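PDB 3X17: endoglucanase from Uncultured bacterium, which probably hydrolyses internal beta-1,4-glucosidic bonds of cellulose and related beta-glucans. Local coordinates for residues A[127-132]-A[501-506]; A[143-148]-A[493-498]. One frame throughout, in Å; residues are numbered along the deposited sequence.

Contact 1. Residues A[127-132]-A[501-506]; sequences YYLQRC and VMVPGL. With ZN (zinc ion), chain C.
Leu-129 and Val-503 meet where the end of helix 115-130, in the (alpha/alpha)6 barrel of this family 9 glycosidase, lies against the long loop between helices 494-499 and 543-558. The two side chains run past each other in opposite directions, so the touch is alongside: CB of Leu-129 lies 3.8 Å from CG1 of Val-503. That methyl is anti to its own backbone N (chi1 176°), which carries it out toward the helix. Farther along the leucine, CD2 reaches CD of Pro-504 at 4.0 Å, the leucine crossing the proline at about a right angle. Branched and ring-shaped apolar groups suit this place, because the cluster round Leu-129 is held by close fit and the burial of apolar surface.

Gln-130 approaches Leu-506 differently. Its chain bends at chi2 (-82°), bringing the amide beside the leucine's two methyls; OE1 is 4.1 Å from CD1 and likewise from CD2 of Leu-506, while CG also packs against CD2. The glutamine thus lays its CG and its amide oxygen against the leucine methyls, and NE2 is used by a hydrogen bond to the backbone O of His-175, a zinc ligand. An alanine here would remove that donor and is likely to leave the carbonyl of His-175 without this mate and open a gap beside the methyls of Leu-506. Two residues beyond Gln-130, SG of Cys-132 binds the zinc ion at 2.2 Å.

Contact 2. Residues A[143-148]-A[493-498]; sequences VSHALD and HRLVKA. With ZN (zinc ion), chain C.
Leu-495, in the first turn of helix 494-499, sends its CD2 methyl between Val-143, just before strand 144-145, and the ring of His-145 within that strand, which pairs with strand 136-137. This is the tight part. CD2 lies 3.9 Å from CG1 of Val-143 and 4.1 Å from ND1 of His-145, coming at the edge of the imidazole, near its plane. With CG anti to the backbone N (chi1 177°), the leucine extends from the helix, and the leucine and histidine side chains cross at about a right angle; CD2 alone serves both neighbours.

The contact thins out toward Ser-144, which is partly exposed to solvent. Its side chain starts away from the helix, and its part is limited to a carbonyl O 4.3 Å from the other methyl of Leu-495, CD1. Beyond it the chain runs through exposed Ala-146 and Leu-147 before returning inward to Asp-148, whose OD2 binds zinc at 1.9 Å.

The imidazole's two nitrogens fare unequally. NE2 makes weak hydrogen bonds to Asp-148 OD1 and to the backbone O of Val-134, whereas ND1, buried against the methyl, has no polar partner. That asymmetry is consistent with a neutral ring carrying its proton on NE2, and ties a hydrophobic contact to the second shell of the zinc site.

From the N terminus, the chain passes through the Ig-like domain, enters the catalytic barrel along helix 115-130 and reaches segment 127-132, soon followed by 143-148. Some 344 residues later it returns at 493-498 and closes the inner loop with contact 2; a few residues on, 501-506 closes the outer loop with contact 1. The two contacts are therefore nested, not crossed, with centres about 9 Å apart. Together they hold a late helix and the loop after it against the end of an early barrel helix and a small hairpin. Zinc joins the early segments: Cys-132 and Asp-148 both bind it, with His-149 and His-175 completing the site.

Contact 1. Residues A[127-132]-A[501-506]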
ATOM      1  N   TYR A 127      -1.720   1.953 -10.958  1.00 31.37           N
ATOM      2  CA  TYR A 127      -3.079   2.480 -10.826  1.00 30.76           C
ATOM      3  C   TYR A 127      -3.684   2.805 -12.204  1.00 33.25           C
ATOM      4  O   TYR A 127      -4.856   2.518 -12.474  1.00 33.25           O
ATOM      5  CB  TYR A 127      -3.097   3.734  -9.929  1.00 30.32           C
ATOM      6  CG  TYR A 127      -2.816   3.427  -8.476  1.00 29.94           C
ATOM      7  CD1 TYR A 127      -3.802   2.920  -7.668  1.00 31.61           C
ATOM      8  CD2 TYR A 127      -1.538   3.550  -7.946  1.00 26.69           C
ATOM      9  CE1 TYR A 127      -3.528   2.490  -6.384  1.00 32.93           C
ATOM     10  CE2 TYR A 127      -1.268   3.179  -6.632  1.00 27.77           C
ATOM     11  CZ  TYR A 127      -2.276   2.665  -5.853  1.00 29.43           C
ATOM     12  OH  TYR A 127      -2.046   2.301  -4.537  1.00 28.06           O
ATOM     13  N   TYR A 128      -2.897   3.442 -13.060  1.00 32.75           N
ATOM     14  CA  TYR A 128      -3.367   3.761 -14.404  1.00 36.17           C
ATOM     15  C   TYR A 128      -3.815   2.476 -15.090  1.00 34.74           C
ATOM     16  O   TYR A 128      -4.803   2.457 -15.780  1.00 32.41           O
ATOM     17  CB  TYR A 128      -2.260   4.462 -15.227  1.00 34.58           C
ATOM     18  CG  TYR A 128      -2.482   4.463 -16.726  1.00 35.88           C
ATOM     19  CD1 TYR A 128      -3.587   5.096 -17.289  1.00 32.71           C
ATOM     20  CD2 TYR A 128      -1.506   3.941 -17.587  1.00 36.44           C
ATOM     21  CE1 TYR A 128      -3.753   5.162 -18.676  1.00 37.97           C
ATOM     22  CE2 TYR A 128      -1.684   3.942 -18.943  1.00 40.86           C
ATOM     23  CZ  TYR A 128      -2.788   4.592 -19.492  1.00 44.25           C
ATOM     24  OH  TYR A 128      -2.918   4.647 -20.858  1.00 51.31           O
ATOM     25  N   LEU A 129      -3.138   1.380 -14.793  1.00 36.29           N
ATOM     26  CA  LEU A 129      -3.393   0.132 -15.493  1.00 36.92           C
ATOM     27  C   LEU A 129      -4.588  -0.601 -14.860  1.00 37.52           C
ATOM     28  O   LEU A 129      -5.103  -1.583 -15.414  1.00 37.90           O
ATOM     29  CB  LEU A 129      -2.136  -0.734 -15.418  1.00 35.78           C
ATOM     30  CG  LEU A 129      -1.063  -0.591 -16.504  1.00 38.57           C
ATOM     31  CD1 LEU A 129      -1.243   0.582 -17.493  1.00 37.06           C
ATOM     32  CD2 LEU A 129       0.344  -0.731 -15.981  1.00 32.99           C
ATOM     33  N   GLN A 130      -5.002  -0.129 -13.689  1.00 35.00           N
ATOM     34  CA  GLN A 130      -6.189  -0.648 -12.995  1.00 33.52           C
ATOM     35  C   GLN A 130      -7.462   0.159 -13.270  1.00 32.30           C
ATOM     36  O   GLN A 130      -8.529  -0.182 -12.758  1.00 34.72           O
ATOM     37  CB  GLN A 130      -5.951  -0.672 -11.482  1.00 31.84           C
ATOM     38  CG  GLN A 130      -4.879  -1.651 -11.012  1.00 34.22           C
ATOM     39  CD  GLN A 130      -5.390  -3.071 -10.881  1.00 34.81           C
ATOM     40  OE1 GLN A 130      -4.954  -3.970 -11.599  1.00 44.47           O
ATOM     41  NE2 GLN A 130      -6.368  -3.269 -10.010  1.00 36.35           N
ATOM     42  N   ARG A 131      -7.349   1.275 -13.979  1.00 30.28           N
ATOM     43  CA  ARG A 131      -8.518   2.130 -14.233  1.00 31.38           C
ATOM     44  C   ARG A 131      -9.682   1.389 -14.894  1.00 30.86           C
ATOM     45  O   ARG A 131      -9.476   0.486 -15.694  1.00 30.83           O
ATOM     46  CB  ARG A 131      -8.158   3.338 -15.080  1.00 28.79           C
ATOM     47  CG  ARG A 131      -7.279   4.372 -14.384  1.00 30.11           C
ATOM     48  CD  ARG A 131      -6.979   5.593 -15.336  1.00 29.87           C
ATOM     49  NE  ARG A 131      -5.999   6.516 -14.745  1.00 32.38           N
ATOM     50  CZ  ARG A 131      -5.641   7.684 -15.284  1.00 36.08           C
ATOM     51  NH1 ARG A 131      -6.162   8.074 -16.447  1.00 30.67           N
ATOM     52  NH2 ARG A 131      -4.765   8.475 -14.657  1.00 35.08           N
ATOM     53  N   CYS A 132     -10.898   1.739 -14.490  1.00 31.30           N
ATOM     54  CA  CYS A 132     -12.111   1.082 -14.967  1.00 31.69           C
ATOM     55  C   CYS A 132     -12.863   2.096 -15.806  1.00 33.19           C
ATOM     56  O   CYS A 132     -12.775   3.298 -15.550  1.00 32.41           O
ATOM     57  CB  CYS A 132     -12.975   0.688 -13.777  1.00 33.18           C
ATOM     58  SG  CYS A 132     -14.552  -0.162 -14.105  1.00 31.15           S
ATOM     59  N   VAL A 501      -0.792 -11.055 -20.426  1.00 41.00           N
ATOM     60  CA  VAL A 501       0.112  -9.900 -20.344  1.00 39.67           C
ATOM     61  C   VAL A 501       0.262  -9.407 -18.891  1.00 39.85           C
ATOM     62  O   VAL A 501      -0.735  -9.031 -18.257  1.00 38.62           O
ATOM     63  CB  VAL A 501      -0.411  -8.738 -21.202  1.00 40.96           C
ATOM     64  CG1 VAL A 501       0.602  -7.587 -21.198  1.00 39.98           C
ATOM     65  CG2 VAL A 501      -0.690  -9.222 -22.665  1.00 37.76           C
ATOM     66  N   MET A 502       1.487  -9.421 -18.360  1.00 37.60           N
ATOM     67  CA  MET A 502       1.729  -8.941 -16.985  1.00 37.72           C
ATOM     68  C   MET A 502       1.387  -7.464 -16.838  1.00 38.39           C
ATOM     69  O   MET A 502       1.805  -6.615 -17.660  1.00 36.86           O
ATOM     70  CB  MET A 502       3.185  -9.152 -16.558  1.00 38.03           C
ATOM     71  CG  MET A 502       3.424  -8.900 -15.053  1.00 35.80           C
ATOM     72  SD  MET A 502       2.270  -9.696 -13.894  1.00 36.49           S
ATOM     73  CE  MET A 502       2.648 -11.432 -14.137  1.00 33.77           C
ATOM     74  N   VAL A 503       0.638  -7.150 -15.786  1.00 37.37           N
ATOM     75  CA  VAL A 503       0.579  -5.789 -15.287  1.00 34.23           C
ATOM     76  C   VAL A 503       1.671  -5.566 -14.232  1.00 35.55           C
ATOM     77  O   VAL A 503       1.618  -6.131 -13.130  1.00 35.13           O
ATOM     78  CB  VAL A 503      -0.787  -5.456 -14.690  1.00 35.31           C
ATOM     79  CG1 VAL A 503      -0.756  -4.040 -14.082  1.00 30.45           C
ATOM     80  CG2 VAL A 503      -1.900  -5.576 -15.768  1.00 32.90           C
ATOM     81  N   PRO A 504       2.672  -4.735 -14.570  1.00 34.43           N
ATOM     82  CA  PRO A 504       3.803  -4.547 -13.670  1.00 33.48           C
ATOM     83  C   PRO A 504       3.489  -3.553 -12.538  1.00 32.84           C
ATOM     84  O   PRO A 504       2.621  -2.681 -12.694  1.00 33.21           O
ATOM     85  CB  PRO A 504       4.905  -4.014 -14.606  1.00 32.25           C
ATOM     86  CG  PRO A 504       4.156  -3.284 -15.698  1.00 33.39           C
ATOM     87  CD  PRO A 504       2.777  -3.922 -15.797  1.00 34.19           C
ATOM     88  N   GLY A 505       4.170  -3.711 -11.405  1.00 32.28           N
ATOM     89  CA  GLY A 505       4.180  -2.710 -10.352  1.00 30.98           C
ATOM     90  C   GLY A 505       3.137  -2.980  -9.275  1.00 32.02           C
ATOM     91  O   GLY A 505       2.950  -2.159  -8.354  1.00 30.84           O
ATOM     92  N   LEU A 506       2.459  -4.130  -9.360  1.00 31.43           N
ATOM     93  CA  LEU A 506       1.413  -4.464  -8.357  1.00 30.39           C
ATOM     94  C   LEU A 506       1.987  -5.308  -7.221  1.00 28.16           C
ATOM     95  O   LEU A 506       2.552  -6.386  -7.454  1.00 26.27           O
ATOM     96  CB  LEU A 506       0.237  -5.213  -9.003  1.00 30.52           C
ATOM     97  CG  LEU A 506      -0.489  -4.567 -10.175  1.00 31.41           C
ATOM     98  CD1 LEU A 506      -1.322  -5.631 -10.900  1.00 28.63           C
ATOM     99  CD2 LEU A 506      -1.401  -3.450  -9.663  1.00 33.76           C
TER
HETATM  100 ZN    ZN C 601     -13.930  -1.900 -15.232  1.00 34.34          ZN

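Contact 2. Residues A[143-148]-A[493-498]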
ATOM      1  N   VAL A 143      -0.234  -3.721 -22.084  1.00 37.65           N
ATOM      2  CA  VAL A 143      -1.542  -3.989 -21.495  1.00 38.31           C
ATOM      3  C   VAL A 143      -2.641  -3.312 -22.336  1.00 39.64           C
ATOM      4  O   VAL A 143      -2.504  -2.137 -22.741  1.00 38.37           O
ATOM      5  CB  VAL A 143      -1.581  -3.502 -20.003  1.00 39.19           C
ATOM      6  CG1 VAL A 143      -3.009  -3.432 -19.460  1.00 38.33           C
ATOM      7  CG2 VAL A 143      -0.703  -4.393 -19.127  1.00 36.40           C
ATOM      8  N   SER A 144      -3.681  -4.073 -22.669  1.00 40.50           N
ATOM      9  CA  SER A 144      -4.787  -3.532 -23.450  1.00 42.77           C
ATOM     10  C   SER A 144      -6.114  -4.202 -23.160  1.00 41.85           C
ATOM     11  O   SER A 144      -6.201  -5.421 -22.983  1.00 43.02           O
ATOM     12  CB  SER A 144      -4.493  -3.581 -24.957  1.00 45.19           C
ATOM     13  OG  SER A 144      -4.552  -4.911 -25.432  1.00 50.16           O
ATOM     14  N   HIS A 145      -7.158  -3.392 -23.149  1.00 40.92           N
ATOM     15  CA  HIS A 145      -8.506  -3.903 -23.147  1.00 39.66           C
ATOM     16  C   HIS A 145      -9.397  -2.790 -23.641  1.00 40.72           C
ATOM     17  O   HIS A 145      -9.054  -1.618 -23.502  1.00 41.40           O
ATOM     18  CB  HIS A 145      -8.917  -4.358 -21.732  1.00 39.67           C
ATOM     19  CG  HIS A 145      -9.083  -3.238 -20.739  1.00 36.18           C
ATOM     20  ND1 HIS A 145      -8.254  -3.081 -19.643  1.00 39.48           N
ATOM     21  CD2 HIS A 145     -10.045  -2.294 -20.618  1.00 31.11           C
ATOM     22  CE1 HIS A 145      -8.675  -2.055 -18.918  1.00 32.65           C
ATOM     23  NE2 HIS A 145      -9.749  -1.547 -19.503  1.00 37.41           N
ATOM     24  N   ALA A 146     -10.526  -3.151 -24.243  1.00 41.77           N
ATOM     25  CA  ALA A 146     -11.478  -2.157 -24.731  1.00 42.49           C
ATOM     26  C   ALA A 146     -12.259  -1.587 -23.554  1.00 42.67           C
ATOM     27  O   ALA A 146     -12.077  -2.009 -22.408  1.00 42.77           O
ATOM     28  CB  ALA A 146     -12.462  -2.798 -25.751  1.00 43.79           C
ATOM     29  N   LEU A 147     -13.163  -0.674 -23.842  1.00 41.86           N
ATOM     30  CA  LEU A 147     -13.977  -0.027 -22.845  1.00 41.74           C
ATOM     31  C   LEU A 147     -14.697  -1.013 -21.973  1.00 40.72           C
ATOM     32  O   LEU A 147     -15.389  -1.852 -22.458  1.00 41.47           O
ATOM     33  CB  LEU A 147     -15.007   0.832 -23.526  1.00 41.93           C
ATOM     34  CG  LEU A 147     -15.488   2.116 -22.889  1.00 44.39           C
ATOM     35  CD1 LEU A 147     -16.878   2.423 -23.247  1.00 43.75           C
ATOM     36  CD2 LEU A 147     -15.307   2.144 -21.449  1.00 46.53           C
ATOM     37  N   ASP A 148     -14.550  -0.886 -20.672  1.00 40.62           N
ATOM     38  CA  ASP A 148     -15.181  -1.828 -19.733  1.00 38.24           C
ATOM     39  C   ASP A 148     -16.191  -1.125 -18.845  1.00 37.19           C
ATOM     40  O   ASP A 148     -15.954   0.002 -18.390  1.00 37.96           O
ATOM     41  CB  ASP A 148     -14.106  -2.458 -18.848  1.00 37.83           C
ATOM     42  CG  ASP A 148     -13.242  -1.401 -18.140  1.00 39.22           C
ATOM     43  OD1 ASP A 148     -12.771  -0.453 -18.812  1.00 31.14           O
ATOM     44  OD2 ASP A 148     -13.077  -1.491 -16.903  1.00 38.85           O
ATOM     45  N   HIS A 493      -5.221 -12.290 -10.701  1.00 30.61           N
ATOM     46  CA  HIS A 493      -5.557 -11.068 -11.424  1.00 33.09           C
ATOM     47  C   HIS A 493      -6.172 -11.427 -12.761  1.00 33.17           C
ATOM     48  O   HIS A 493      -5.501 -11.970 -13.640  1.00 33.63           O
ATOM     49  CB  HIS A 493      -4.327 -10.203 -11.664  1.00 30.67           C
ATOM     50  CG  HIS A 493      -4.650  -8.800 -12.093  1.00 35.47           C
ATOM     51  ND1 HIS A 493      -4.608  -7.723 -11.230  1.00 35.00           N
ATOM     52  CD2 HIS A 493      -5.024  -8.304 -13.292  1.00 28.92           C
ATOM     53  CE1 HIS A 493      -4.945  -6.624 -11.881  1.00 30.70           C
ATOM     54  NE2 HIS A 493      -5.167  -6.947 -13.142  1.00 37.81           N
ATOM     55  N   ARG A 494      -7.437 -11.068 -12.904  1.00 33.99           N
ATOM     56  CA  ARG A 494      -8.275 -11.525 -13.993  1.00 34.48           C
ATOM     57  C   ARG A 494      -7.747 -11.063 -15.345  1.00 36.50           C
ATOM     58  O   ARG A 494      -7.678 -11.861 -16.270  1.00 39.46           O
ATOM     59  CB  ARG A 494      -9.726 -11.078 -13.779  1.00 32.82           C
ATOM     60  CG  ARG A 494     -10.523 -12.095 -12.965  1.00 32.51           C
ATOM     61  CD  ARG A 494     -11.758 -11.476 -12.367  1.00 36.46           C
ATOM     62  NE  ARG A 494     -12.487 -12.416 -11.529  1.00 35.14           N
ATOM     63  CZ  ARG A 494     -12.292 -12.553 -10.220  1.00 41.73           C
ATOM     64  NH1 ARG A 494     -11.382 -11.797  -9.586  1.00 36.31           N
ATOM     65  NH2 ARG A 494     -12.981 -13.464  -9.554  1.00 38.82           N
ATOM     66  N   LEU A 495      -7.317  -9.805 -15.444  1.00 37.03           N
ATOM     67  CA  LEU A 495      -6.784  -9.285 -16.693  1.00 36.38           C
ATOM     68  C   LEU A 495      -5.455  -9.937 -17.062  1.00 38.31           C
ATOM     69  O   LEU A 495      -5.228 -10.278 -18.230  1.00 38.64           O
ATOM     70  CB  LEU A 495      -6.625  -7.762 -16.646  1.00 38.02           C
ATOM     71  CG  LEU A 495      -5.988  -7.136 -17.901  1.00 36.18           C
ATOM     72  CD1 LEU A 495      -6.840  -7.347 -19.152  1.00 38.24           C
ATOM     73  CD2 LEU A 495      -5.721  -5.658 -17.689  1.00 35.81           C
ATOM     74  N   VAL A 496      -4.572 -10.084 -16.076  1.00 37.34           N
ATOM     75  CA  VAL A 496      -3.292 -10.727 -16.317  1.00 37.96           C
ATOM     76  C   VAL A 496      -3.504 -12.147 -16.817  1.00 39.43           C
ATOM     77  O   VAL A 496      -2.917 -12.554 -17.837  1.00 39.07           O
ATOM     78  CB  VAL A 496      -2.386 -10.723 -15.056  1.00 39.14           C
ATOM     79  CG1 VAL A 496      -1.250 -11.723 -15.214  1.00 35.50           C
ATOM     80  CG2 VAL A 496      -1.855  -9.279 -14.778  1.00 33.22           C
ATOM     81  N   LYS A 497      -4.394 -12.865 -16.138  1.00 39.07           N
ATOM     82  CA  LYS A 497      -4.645 -14.272 -16.420  1.00 41.42           C
ATOM     83  C   LYS A 497      -5.302 -14.418 -17.787  1.00 42.33           C
ATOM     84  O   LYS A 497      -4.825 -15.168 -18.627  1.00 42.80           O
ATOM     85  CB  LYS A 497      -5.572 -14.867 -15.370  1.00 40.29           C
ATOM     86  CG  LYS A 497      -5.780 -16.359 -15.533  1.00 45.24           C
ATOM     87  CD  LYS A 497      -4.458 -17.113 -15.535  1.00 47.31           C
ATOM     88  CE  LYS A 497      -4.686 -18.610 -15.663  1.00 51.40           C
ATOM     89  NZ  LYS A 497      -3.425 -19.349 -15.398  1.00 51.73           N
ATOM     90  N   ALA A 498      -6.342 -13.630 -18.036  1.00 42.24           N
ATOM     91  CA  ALA A 498      -7.042 -13.696 -19.320  1.00 44.65           C
ATOM     92  C   ALA A 498      -6.192 -13.231 -20.505  1.00 44.79           C
ATOM     93  O   ALA A 498      -6.302 -13.774 -21.592  1.00 44.32           O
ATOM     94  CB  ALA A 498      -8.344 -12.934 -19.263  1.00 44.28           C
TER
HETATM   95 ZN    ZN C 601     -13.930  -1.900 -15.232  1.00 34.34          ZN